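Glideosome-associated protein 50 (Plasmodium falciparum 3D7, PDB 3TGH) serves as an inner-membrane-complex anchor of the glideosome, the machinery for parasite gliding and host cell invasion, and may help assemble that complex. Local coordinates at residues K174-L179 with L218-D223; S181-A186 with D191-V196. All blocks are in the same frame, centred on the assembly; numbering follows the deposited sequence.

In the fold
Strand 148-156 leads through a loop to helix 169-189, which supplies one side of both contacts: residues 174-179 to contact 1, then residues 181-186 to contact 2. The chain turns back into strand 192-196, and contact 2 closes this short turn within a beta-alpha-beta unit. Contact 1 closes a longer loop, in which contact 2 is nested, when helix 218-223 returns to helix 169-189 just ahead of strand 228-231. It joins the two helices to each other, and contact 2 joins helix 169-189 to the mixed sheet. The contacts merge in a shared apolar core: Leu220 CB lies 3.8 Å from Leu183 CD1, and Leu221 CD2, 3.9 Å from Val195 CG2, brings helix 218-223 to strand 192-196.

Contact 1 of 2, residues K174-L179 with L218-D223; sequences KAWNDL and LPLLKD
Leu220 points one methyl into the angle between Trp176 and Leu179, joining two helices that lie on the same face of a sheet in the metallophosphoesterase fold. Its CD1 meets the edge of the indole's six-membered ring, close to the ring plane, at 3.7 Å from Trp176 CZ3 and 4.0 Å from Trp176 CE3. The approach is thus to the rim of the ring and not over its face. Leu220 extends fully to make it, with CD1 anti to CA (chi2 178°). On the second flank, Leu179 CD1 lies 4.3 Å from Leu220 CD1. It also comes within 4.2 Å of Trp176 CZ3, so the two residues, about one turn apart on helix 169-189, form a shared apolar notch. Leu179 reaches this place with a first torsion of -146°, well away from a staggered value, which suggests some strain.

At the corner of the indole away from the CZ3 edge, Trp176 NE1 donates a hydrogen bond to Leu162 O, which helps to set the rotation of the ring. His172 also packs with the indole edge-to-face. Because His172 is a ligand of a metal cation, Trp176 lies in the second shell of the metal site, and Leu220 meets the indole at its CZ3/CE3 edge.

Facing away from helix 218-223, Lys174 and Asp178 are paired along their own helix: Lys174 NZ forms a salt bridge with Asp178 OD2, on its syn lone pair, at 2.9 Å, and this oxygen also accepts a hydrogen bond from Trp127 NE1.

Contact 2 of 2, residues S181-A186 with D191-V196; sequences SQLSVA and DFIIVV
Asp191 OD2 is gripped twice, by a salt bridge from Lys314 NZ and a hydrogen bond from Ala151 N, at the point where the chain leaves helix 169-189 for strand 192-196 in a beta-alpha-beta unit. The carboxylate is buried, and these two partners would probably stabilise its negative charge. The bond to Ala151 also ties the residue just before the strand to the neighbouring parallel strand 148-156.

From there Ile193 turns its side chain up to the helix. Its longer branch lies beside the backbone N (chi1 -52°), which carries the terminal methyl to Ala186: Ile193 CD1 is 3.6 Å from Ala186 CB, and Ile193 CG1 3.9 Å from the same atom. The small alanine lets the isoleucine lie close against the helix, with CD1 also 3.9 Å from Ala186 C. In the strand backbone, Ile193 N donates a hydrogen bond to Asp227 OD2.

Leu183, one turn before Ala186, spreads further over the sheet, touching Ile155 of strand 148-156. The other branch of Ile193 is directed toward it, but the touch is looser, with Leu183 CD2 4.4 Å from Ile193 CG2.

Contact 1 of 2, residues K174-L179 with L218-D223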
ATOM      1  N   LYS A 174       0.158 -20.243   3.757  1.00 27.52           N
ATOM      2  CA  LYS A 174      -1.133 -19.661   4.130  1.00 29.27           C
ATOM      3  C   LYS A 174      -1.282 -18.260   3.534  1.00 27.07           C
ATOM      4  O   LYS A 174      -2.350 -17.900   3.030  1.00 24.34           O
ATOM      5  CB  LYS A 174      -1.297 -19.610   5.644  1.00 29.76           C
ATOM      6  CG  LYS A 174      -2.623 -19.006   6.096  1.00 33.61           C
ATOM      7  CD  LYS A 174      -2.996 -19.449   7.498  1.00 43.81           C
ATOM      8  CE  LYS A 174      -4.096 -18.574   8.102  1.00 48.70           C
ATOM      9  NZ  LYS A 174      -5.074 -18.087   7.095  1.00 52.55           N
ATOM     10  N   ALA A 175      -0.209 -17.480   3.585  1.00 23.65           N
ATOM     11  CA  ALA A 175      -0.221 -16.138   2.986  1.00 25.39           C
ATOM     12  C   ALA A 175      -0.496 -16.183   1.484  1.00 23.42           C
ATOM     13  O   ALA A 175      -1.266 -15.368   0.963  1.00 22.82           O
ATOM     14  CB  ALA A 175       1.087 -15.395   3.273  1.00 23.41           C
ATOM     15  N   TRP A 176       0.134 -17.123   0.781  1.00 24.37           N
ATOM     16  CA  TRP A 176      -0.107 -17.284  -0.648  1.00 25.44           C
ATOM     17  C   TRP A 176      -1.551 -17.741  -0.916  1.00 25.76           C
ATOM     18  O   TRP A 176      -2.208 -17.229  -1.815  1.00 24.54           O
ATOM     19  CB  TRP A 176       0.887 -18.285  -1.269  1.00 28.27           C
ATOM     20  CG  TRP A 176       2.184 -17.659  -1.701  1.00 29.09           C
ATOM     21  CD1 TRP A 176       3.416 -17.819  -1.120  1.00 29.80           C
ATOM     22  CD2 TRP A 176       2.382 -16.784  -2.819  1.00 28.24           C
ATOM     23  NE1 TRP A 176       4.358 -17.083  -1.799  1.00 30.24           N
ATOM     24  CE2 TRP A 176       3.754 -16.446  -2.850  1.00 29.61           C
ATOM     25  CE3 TRP A 176       1.528 -16.241  -3.787  1.00 28.40           C
ATOM     26  CZ2 TRP A 176       4.293 -15.594  -3.817  1.00 29.35           C
ATOM     27  CZ3 TRP A 176       2.060 -15.394  -4.744  1.00 29.06           C
ATOM     28  CH2 TRP A 176       3.431 -15.071  -4.751  1.00 27.36           C
ATOM     29  N   ASN A 177      -2.031 -18.702  -0.135  1.00 25.85           N
ATOM     30  CA  ASN A 177      -3.389 -19.228  -0.330  1.00 27.18           C
ATOM     31  C   ASN A 177      -4.452 -18.176  -0.008  1.00 27.27           C
ATOM     32  O   ASN A 177      -5.453 -18.062  -0.714  1.00 27.98           O
ATOM     33  CB  ASN A 177      -3.610 -20.503   0.495  1.00 28.05           C
ATOM     34  CG  ASN A 177      -2.850 -21.701  -0.065  1.00 35.89           C
ATOM     35  OD1 ASN A 177      -2.631 -21.801  -1.274  1.00 37.62           O
ATOM     36  ND2 ASN A 177      -2.443 -22.610   0.815  1.00 39.25           N
ATOM     37  N   ASP A 178      -4.223 -17.390   1.037  1.00 26.44           N
ATOM     38  CA  ASP A 178      -5.138 -16.284   1.355  1.00 25.17           C
ATOM     39  C   ASP A 178      -5.180 -15.252   0.213  1.00 25.31           C
ATOM     40  O   ASP A 178      -6.244 -14.789  -0.180  1.00 23.16           O
ATOM     41  CB  ASP A 178      -4.746 -15.616   2.668  1.00 25.36           C
ATOM     42  CG  ASP A 178      -5.086 -16.462   3.891  1.00 29.29           C
ATOM     43  OD1 ASP A 178      -5.705 -17.535   3.739  1.00 28.33           O
ATOM     44  OD2 ASP A 178      -4.739 -16.045   5.020  1.00 27.09           O
ATOM     45  N   LEU A 179      -4.011 -14.902  -0.318  1.00 24.04           N
ATOM     46  CA  LEU A 179      -3.916 -13.989  -1.457  1.00 24.10           C
ATOM     47  C   LEU A 179      -4.747 -14.491  -2.639  1.00 25.53           C
ATOM     48  O   LEU A 179      -5.504 -13.730  -3.244  1.00 24.95           O
ATOM     49  CB  LEU A 179      -2.455 -13.819  -1.892  1.00 24.45           C
ATOM     50  CG  LEU A 179      -1.965 -12.475  -2.452  1.00 33.03           C
ATOM     51  CD1 LEU A 179      -0.827 -12.694  -3.469  1.00 29.50           C
ATOM     52  CD2 LEU A 179      -3.055 -11.580  -3.031  1.00 28.31           C
ATOM     53  N   LEU A 218       2.853 -11.934 -10.075  1.00 27.85           N
ATOM     54  CA  LEU A 218       2.273 -11.235 -11.230  1.00 29.71           C
ATOM     55  C   LEU A 218       1.174 -12.008 -11.977  1.00 30.62           C
ATOM     56  O   LEU A 218       0.158 -11.412 -12.343  1.00 31.38           O
ATOM     57  CB  LEU A 218       3.359 -10.763 -12.201  1.00 30.76           C
ATOM     58  CG  LEU A 218       2.885  -9.915 -13.389  1.00 30.69           C
ATOM     59  CD1 LEU A 218       2.141  -8.662 -12.930  1.00 30.07           C
ATOM     60  CD2 LEU A 218       4.075  -9.543 -14.280  1.00 32.99           C
ATOM     61  N   PRO A 219       1.362 -13.325 -12.206  1.00 33.76           N
ATOM     62  CA  PRO A 219       0.316 -14.080 -12.902  1.00 34.50           C
ATOM     63  C   PRO A 219      -1.033 -14.080 -12.175  1.00 34.25           C
ATOM     64  O   PRO A 219      -2.078 -14.055 -12.831  1.00 35.58           O
ATOM     65  CB  PRO A 219       0.896 -15.499 -12.974  1.00 36.68           C
ATOM     66  CG  PRO A 219       2.368 -15.296 -12.917  1.00 37.21           C
ATOM     67  CD  PRO A 219       2.557 -14.153 -11.972  1.00 35.00           C
ATOM     68  N   LEU A 220      -1.007 -14.095 -10.841  1.00 33.01           N
ATOM     69  CA  LEU A 220      -2.238 -13.986 -10.041  1.00 32.72           C
ATOM     70  C   LEU A 220      -2.902 -12.619 -10.202  1.00 30.95           C
ATOM     71  O   LEU A 220      -4.128 -12.517 -10.251  1.00 32.43           O
ATOM     72  CB  LEU A 220      -1.958 -14.230  -8.553  1.00 32.51           C
ATOM     73  CG  LEU A 220      -1.366 -15.585  -8.151  1.00 35.14           C
ATOM     74  CD1 LEU A 220      -1.114 -15.606  -6.657  1.00 34.99           C
ATOM     75  CD2 LEU A 220      -2.257 -16.751  -8.556  1.00 38.11           C
ATOM     76  N   LEU A 221      -2.092 -11.566 -10.259  1.00 30.08           N
ATOM     77  CA  LEU A 221      -2.614 -10.210 -10.414  1.00 30.09           C
ATOM     78  C   LEU A 221      -3.242 -10.024 -11.792  1.00 32.56           C
ATOM     79  O   LEU A 221      -4.311  -9.429 -11.916  1.00 34.12           O
ATOM     80  CB  LEU A 221      -1.509  -9.174 -10.193  1.00 29.13           C
ATOM     81  CG  LEU A 221      -0.758  -9.206  -8.863  1.00 30.59           C
ATOM     82  CD1 LEU A 221       0.256  -8.068  -8.833  1.00 32.87           C
ATOM     83  CD2 LEU A 221      -1.698  -9.121  -7.665  1.00 29.52           C
ATOM     84  N   LYS A 222      -2.583 -10.549 -12.822  1.00 34.52           N
ATOM     85  CA  LYS A 222      -3.093 -10.450 -14.192  1.00 36.41           C
ATOM     86  C   LYS A 222      -4.372 -11.267 -14.361  1.00 35.44           C
ATOM     87  O   LYS A 222      -5.318 -10.807 -14.990  1.00 36.37           O
ATOM     88  CB  LYS A 222      -2.039 -10.909 -15.212  1.00 39.15           C
ATOM     89  CG  LYS A 222      -0.935  -9.896 -15.466  1.00 42.27           C
ATOM     90  CD  LYS A 222       0.097 -10.452 -16.446  1.00 45.29           C
ATOM     91  CE  LYS A 222       1.223  -9.467 -16.700  1.00 47.51           C
ATOM     92  NZ  LYS A 222       2.373 -10.122 -17.389  1.00 47.16           N
ATOM     93  N   ASP A 223      -4.403 -12.464 -13.780  1.00 35.64           N
ATOM     94  CA  ASP A 223      -5.592 -13.319 -13.841  1.00 37.57           C
ATOM     95  C   ASP A 223      -6.809 -12.625 -13.223  1.00 36.69           C
ATOM     96  O   ASP A 223      -7.932 -12.787 -13.715  1.00 38.35           O
ATOM     97  CB  ASP A 223      -5.341 -14.657 -13.134  1.00 39.38           C
ATOM     98  CG  ASP A 223      -6.606 -15.494 -13.002  1.00 43.56           C
ATOM     99  OD1 ASP A 223      -7.041 -16.079 -14.016  1.00 48.83           O
ATOM    100  OD2 ASP A 223      -7.169 -15.554 -11.887  1.00 45.03           O
TER

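Contact 2 of 2, residues S181-A186 with D191-V196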
ATOM      1  N   SER A 181      -7.277 -16.555  -2.535  1.00 28.94           N
ATOM      2  CA  SER A 181      -8.683 -16.463  -2.131  1.00 31.40           C
ATOM      3  C   SER A 181      -9.198 -15.031  -2.254  1.00 28.46           C
ATOM      4  O   SER A 181     -10.259 -14.804  -2.813  1.00 28.58           O
ATOM      5  CB  SER A 181      -8.870 -16.969  -0.703  1.00 33.49           C
ATOM      6  OG  SER A 181      -8.531 -18.340  -0.612  1.00 40.11           O
ATOM      7  N   GLN A 182      -8.431 -14.066  -1.752  1.00 26.14           N
ATOM      8  CA  GLN A 182      -8.806 -12.654  -1.866  1.00 24.79           C
ATOM      9  C   GLN A 182      -9.005 -12.219  -3.323  1.00 25.28           C
ATOM     10  O   GLN A 182      -9.966 -11.532  -3.649  1.00 26.63           O
ATOM     11  CB  GLN A 182      -7.743 -11.768  -1.209  1.00 25.05           C
ATOM     12  CG  GLN A 182      -7.647 -11.918   0.298  1.00 24.46           C
ATOM     13  CD  GLN A 182      -6.346 -11.392   0.869  1.00 24.75           C
ATOM     14  OE1 GLN A 182      -5.315 -11.387   0.190  1.00 26.26           O
ATOM     15  NE2 GLN A 182      -6.376 -10.973   2.132  1.00 23.04           N
ATOM     16  N   LEU A 183      -8.085 -12.607  -4.205  1.00 25.16           N
ATOM     17  CA  LEU A 183      -8.174 -12.211  -5.607  1.00 26.38           C
ATOM     18  C   LEU A 183      -9.350 -12.895  -6.301  1.00 28.82           C
ATOM     19  O   LEU A 183     -10.031 -12.280  -7.126  1.00 29.15           O
ATOM     20  CB  LEU A 183      -6.860 -12.513  -6.340  1.00 26.88           C
ATOM     21  CG  LEU A 183      -5.678 -11.630  -5.929  1.00 25.52           C
ATOM     22  CD1 LEU A 183      -4.361 -12.249  -6.446  1.00 28.11           C
ATOM     23  CD2 LEU A 183      -5.829 -10.207  -6.429  1.00 27.12           C
ATOM     24  N   SER A 184      -9.601 -14.152  -5.945  1.00 30.11           N
ATOM     25  CA  SER A 184     -10.743 -14.902  -6.477  1.00 32.17           C
ATOM     26  C   SER A 184     -12.083 -14.236  -6.153  1.00 31.56           C
ATOM     27  O   SER A 184     -12.990 -14.218  -6.986  1.00 33.27           O
ATOM     28  CB  SER A 184     -10.740 -16.329  -5.933  1.00 34.02           C
ATOM     29  OG  SER A 184     -11.778 -17.088  -6.519  1.00 44.62           O
ATOM     30  N   VAL A 185     -12.200 -13.693  -4.947  1.00 29.15           N
ATOM     31  CA  VAL A 185     -13.404 -12.963  -4.542  1.00 28.76           C
ATOM     32  C   VAL A 185     -13.462 -11.602  -5.233  1.00 26.98           C
ATOM     33  O   VAL A 185     -14.498 -11.226  -5.781  1.00 27.10           O
ATOM     34  CB  VAL A 185     -13.484 -12.796  -3.014  1.00 28.12           C
ATOM     35  CG1 VAL A 185     -14.631 -11.858  -2.620  1.00 28.31           C
ATOM     36  CG2 VAL A 185     -13.649 -14.157  -2.341  1.00 31.06           C
ATOM     37  N   ALA A 186     -12.347 -10.874  -5.230  1.00 26.58           N
ATOM     38  CA  ALA A 186     -12.290  -9.541  -5.832  1.00 27.40           C
ATOM     39  C   ALA A 186     -12.712  -9.567  -7.299  1.00 28.51           C
ATOM     40  O   ALA A 186     -13.402  -8.655  -7.764  1.00 29.17           O
ATOM     41  CB  ALA A 186     -10.883  -8.938  -5.684  1.00 27.16           C
ATOM     42  N   ASP A 191     -15.058  -3.642  -8.749  1.00 29.43           N
ATOM     43  CA  ASP A 191     -14.847  -2.887  -9.988  1.00 30.74           C
ATOM     44  C   ASP A 191     -13.408  -2.382 -10.076  1.00 29.24           C
ATOM     45  O   ASP A 191     -12.873  -2.175 -11.177  1.00 31.02           O
ATOM     46  CB  ASP A 191     -15.830  -1.725 -10.056  1.00 32.91           C
ATOM     47  CG  ASP A 191     -17.271  -2.188  -9.933  1.00 33.73           C
ATOM     48  OD1 ASP A 191     -17.832  -2.689 -10.934  1.00 38.46           O
ATOM     49  OD2 ASP A 191     -17.828  -2.084  -8.818  1.00 33.87           O
ATOM     50  N   PHE A 192     -12.802  -2.177  -8.908  1.00 28.82           N
ATOM     51  CA  PHE A 192     -11.407  -1.773  -8.776  1.00 26.89           C
ATOM     52  C   PHE A 192     -10.692  -2.723  -7.816  1.00 26.76           C
ATOM     53  O   PHE A 192     -11.226  -3.059  -6.758  1.00 25.93           O
ATOM     54  CB  PHE A 192     -11.304  -0.362  -8.200  1.00 28.33           C
ATOM     55  CG  PHE A 192     -11.952   0.702  -9.043  1.00 31.18           C
ATOM     56  CD1 PHE A 192     -13.188   1.228  -8.695  1.00 32.16           C
ATOM     57  CD2 PHE A 192     -11.307   1.202 -10.162  1.00 34.04           C
ATOM     58  CE1 PHE A 192     -13.774   2.231  -9.470  1.00 34.57           C
ATOM     59  CE2 PHE A 192     -11.885   2.198 -10.939  1.00 34.96           C
ATOM     60  CZ  PHE A 192     -13.118   2.709 -10.590  1.00 34.77           C
ATOM     61  N   ILE A 193      -9.477  -3.135  -8.169  1.00 24.94           N
ATOM     62  CA  ILE A 193      -8.651  -3.962  -7.277  1.00 24.88           C
ATOM     63  C   ILE A 193      -7.269  -3.328  -7.182  1.00 25.93           C
ATOM     64  O   ILE A 193      -6.606  -3.113  -8.200  1.00 27.02           O
ATOM     65  CB  ILE A 193      -8.524  -5.422  -7.763  1.00 26.90           C
ATOM     66  CG1 ILE A 193      -9.903  -6.033  -8.030  1.00 26.74           C
ATOM     67  CG2 ILE A 193      -7.783  -6.270  -6.733  1.00 24.71           C
ATOM     68  CD1 ILE A 193      -9.844  -7.385  -8.711  1.00 27.98           C
ATOM     69  N   ILE A 194      -6.867  -3.019  -5.949  1.00 24.16           N
ATOM     70  CA  ILE A 194      -5.609  -2.352  -5.650  1.00 23.25           C
ATOM     71  C   ILE A 194      -4.843  -3.211  -4.655  1.00 23.30           C
ATOM     72  O   ILE A 194      -5.362  -3.577  -3.608  1.00 23.58           O
ATOM     73  CB  ILE A 194      -5.839  -0.941  -5.038  1.00 24.09           C
ATOM     74  CG1 ILE A 194      -6.591  -0.037  -6.024  1.00 31.22           C
ATOM     75  CG2 ILE A 194      -4.507  -0.279  -4.627  1.00 21.25           C
ATOM     76  CD1 ILE A 194      -8.102  -0.174  -5.944  1.00 38.52           C
ATOM     77  N   VAL A 195      -3.599  -3.537  -4.989  1.00 22.32           N
ATOM     78  CA  VAL A 195      -2.755  -4.328  -4.108  1.00 21.25           C
ATOM     79  C   VAL A 195      -1.624  -3.431  -3.592  1.00 22.19           C
ATOM     80  O   VAL A 195      -1.093  -2.603  -4.336  1.00 22.55           O
ATOM     81  CB  VAL A 195      -2.198  -5.565  -4.838  1.00 22.14           C
ATOM     82  CG1 VAL A 195      -1.330  -6.404  -3.913  1.00 21.69           C
ATOM     83  CG2 VAL A 195      -3.342  -6.414  -5.424  1.00 23.43           C
ATOM     84  N   VAL A 196      -1.296  -3.585  -2.312  1.00 20.71           N
ATOM     85  CA  VAL A 196      -0.298  -2.760  -1.629  1.00 20.64           C
ATOM     86  C   VAL A 196       0.719  -3.665  -0.957  1.00 20.92           C
ATOM     87  O   VAL A 196       0.342  -4.596  -0.235  1.00 20.78           O
ATOM     88  CB  VAL A 196      -0.983  -1.885  -0.537  1.00 21.07           C
ATOM     89  CG1 VAL A 196       0.053  -1.065   0.229  1.00 20.08           C
ATOM     90  CG2 VAL A 196      -2.042  -0.976  -1.162  1.00 23.05           C
TER